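Local coordinates for protein addiction module toxin RelE (Helicobacter pylori, PDB 4LTT) that probably acts as an RNA-cleaving toxin of a type II toxin-antitoxin system, in the YafQ branch of the RelE family, at residues L2-K7 with L76-L81. Numbering follows the deposited sequence.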
loop_
_atom_site.group_PDB
_atom_site.type_symbol
_atom_site.label_atom_id
_atom_site.label_comp_id
_atom_site.label_asym_id
_atom_site.label_seq_id
_atom_site.Cartn_x
_atom_site.Cartn_y
_atom_site.Cartn_z
ATOM N N LEU A 2 6.698 9.951 9.473
ATOM C CA LEU A 2 5.318 10.245 9.168
ATOM C C LEU A 2 4.370 9.553 10.100
ATOM O O LEU A 2 4.607 8.426 10.533
ATOM C CB LEU A 2 5.032 9.843 7.726
ATOM C CG LEU A 2 5.758 10.633 6.629
ATOM C CD1 LEU A 2 5.663 9.857 5.321
ATOM C CD2 LEU A 2 5.197 12.019 6.529
ATOM N N LYS A 3 3.255 10.230 10.403
ATOM C CA LYS A 3 2.164 9.587 11.144
ATOM C C LYS A 3 1.433 8.653 10.239
ATOM O O LYS A 3 1.171 9.017 9.080
ATOM C CB LYS A 3 1.201 10.685 11.569
ATOM C CG LYS A 3 0.057 10.225 12.445
ATOM C CD LYS A 3 -0.594 11.507 12.993
ATOM C CE LYS A 3 -2.116 11.499 12.934
ATOM N NZ LYS A 3 -2.630 10.506 13.924
ATOM N N LEU A 4 1.018 7.513 10.677
ATOM C CA LEU A 4 0.244 6.593 9.859
ATOM C C LEU A 4 -1.180 6.899 9.865
ATOM O O LEU A 4 -1.774 7.247 10.919
ATOM C CB LEU A 4 0.357 5.212 10.424
ATOM C CG LEU A 4 1.393 4.324 9.967
ATOM C CD1 LEU A 4 1.342 2.915 10.614
ATOM C CD2 LEU A 4 1.258 4.086 8.417
ATOM N N ASN A 5 -1.807 6.867 8.742
ATOM C CA ASN A 5 -3.213 6.998 8.591
ATOM C C ASN A 5 -3.755 5.805 7.827
ATOM O O ASN A 5 -3.613 5.725 6.630
ATOM C CB ASN A 5 -3.515 8.330 7.937
ATOM C CG ASN A 5 -4.996 8.591 7.759
ATOM O OD1 ASN A 5 -5.806 7.692 7.856
ATOM N ND2 ASN A 5 -5.342 9.841 7.462
ATOM N N LEU A 6 -4.336 4.819 8.521
ATOM C CA LEU A 6 -4.911 3.638 7.898
ATOM C C LEU A 6 -6.359 3.930 7.550
ATOM O O LEU A 6 -7.219 4.047 8.455
ATOM C CB LEU A 6 -4.875 2.475 8.881
ATOM C CG LEU A 6 -3.494 1.951 9.243
ATOM C CD1 LEU A 6 -3.545 0.592 9.929
ATOM C CD2 LEU A 6 -2.388 1.982 8.224
ATOM N N LYS A 7 -6.674 4.067 6.302
ATOM C CA LYS A 7 -8.085 4.301 5.922
ATOM C C LYS A 7 -8.871 3.020 6.224
ATOM O O LYS A 7 -8.332 1.917 6.167
ATOM C CB LYS A 7 -8.165 4.668 4.445
ATOM C CG LYS A 7 -7.442 6.008 4.123
ATOM C CD LYS A 7 -8.002 7.179 4.902
ATOM C CE LYS A 7 -7.465 8.544 4.626
ATOM N NZ LYS A 7 -8.545 9.537 4.991
ATOM N N LEU A 76 1.538 9.261 6.323
ATOM C CA LEU A 76 1.540 8.225 5.335
ATOM C C LEU A 76 0.164 7.600 5.336
ATOM O O LEU A 76 -0.243 7.021 6.351
ATOM C CB LEU A 76 2.606 7.163 5.690
ATOM C CG LEU A 76 2.538 5.930 4.739
ATOM C CD1 LEU A 76 2.849 6.309 3.313
ATOM C CD2 LEU A 76 3.513 4.927 5.194
ATOM N N ILE A 77 -0.589 7.824 4.274
ATOM C CA ILE A 77 -1.958 7.321 4.126
ATOM C C ILE A 77 -1.901 5.981 3.450
ATOM O O ILE A 77 -1.421 5.892 2.310
ATOM C CB ILE A 77 -2.804 8.319 3.320
ATOM C CG1 ILE A 77 -2.911 9.685 3.997
ATOM C CG2 ILE A 77 -4.220 7.749 3.146
ATOM C CD1 ILE A 77 -3.323 10.790 3.011
ATOM N N LEU A 78 -2.452 4.957 4.082
ATOM C CA LEU A 78 -2.591 3.666 3.456
ATOM C C LEU A 78 -3.998 3.462 3.004
ATOM O O LEU A 78 -4.921 3.554 3.804
ATOM C CB LEU A 78 -2.186 2.550 4.426
ATOM C CG LEU A 78 -0.760 2.708 5.023
ATOM C CD1 LEU A 78 -0.365 1.409 5.713
ATOM C CD2 LEU A 78 0.294 2.977 3.916
ATOM N N LEU A 79 -4.170 3.350 1.678
ATOM C CA LEU A 79 -5.477 3.339 1.047
ATOM C C LEU A 79 -6.035 1.946 0.753
ATOM O O LEU A 79 -7.201 1.658 1.080
ATOM C CB LEU A 79 -5.432 4.185 -0.228
ATOM C CG LEU A 79 -6.802 4.420 -0.862
ATOM C CD1 LEU A 79 -7.519 5.398 0.009
ATOM C CD2 LEU A 79 -6.689 4.976 -2.300
ATOM N N ARG A 80 -5.273 1.110 0.061
ATOM C CA ARG A 80 -5.775 -0.197 -0.341
ATOM C C ARG A 80 -4.623 -1.146 -0.227
ATOM O O ARG A 80 -3.441 -0.796 -0.338
ATOM C CB ARG A 80 -6.197 -0.247 -1.860
ATOM C CG ARG A 80 -7.384 0.588 -2.282
ATOM C CD ARG A 80 -8.617 0.209 -1.521
ATOM N NE ARG A 80 -8.992 -1.209 -1.642
ATOM C CZ ARG A 80 -9.818 -1.777 -2.514
ATOM N NH1 ARG A 80 -10.427 -1.038 -3.448
ATOM N NH2 ARG A 80 -10.148 -3.060 -2.378
ATOM N N LEU A 81 -4.964 -2.439 -0.085
ATOM C CA LEU A 81 -3.985 -3.511 -0.073
ATOM C C LEU A 81 -4.655 -4.713 -0.696
ATOM O O LEU A 81 -5.572 -5.312 -0.111
ATOM C CB LEU A 81 -3.623 -3.814 1.373
ATOM C CG LEU A 81 -2.515 -4.906 1.548
ATOM C CD1 LEU A 81 -1.129 -4.394 1.105
ATOM C CD2 LEU A 81 -2.472 -5.368 3.034
#
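Strand 3-6 runs parallel to strand 76-81, their axes 4.8 Å apart and inclined by 20°, and four backbone hydrogen bonds join them: L76 N to K3 O, N5 N to L76 O, L78 N to N5 O and K7 N to L78 O. L76 and L78 thus each give their N-H to one residue and offer their C=O to the residue two further along, as in parallel pairing, while N5 also uses both its N and its O; I77 CA adds a C-H contact of 3.4 Å to N5 O. On one face, L4 and L76 lie alongside each other, pointing the same way, with L4 CD2 4.0 Å from L76 CD2. L6 repeats this beside L78; with CG beside the backbone N (chi1 -67°), its CD2 branch turns toward L78, 3.7 Å from L78 CG, whereas its still shorter approach to L78 CD1 is doubtful. Helix 25-35 packs against L4, L76 and L78 on this face. The opposite face carries N5 and I77, where the K7 chain, bent at chi2 (-59°), brings CE to 3.7 Å from I77 CG2. The polar end of N5 is held by E75, whose OE1 accepts a hydrogen bond from ND2. K7 is the N-cap residue of helix 8-19, so the last bond ties the start of that helix to the sheet. The N-terminal strand is thus added at the sheet's edge by main-chain bonds, while L4 and L6, more open to solvent, flank the buried L76 and L78.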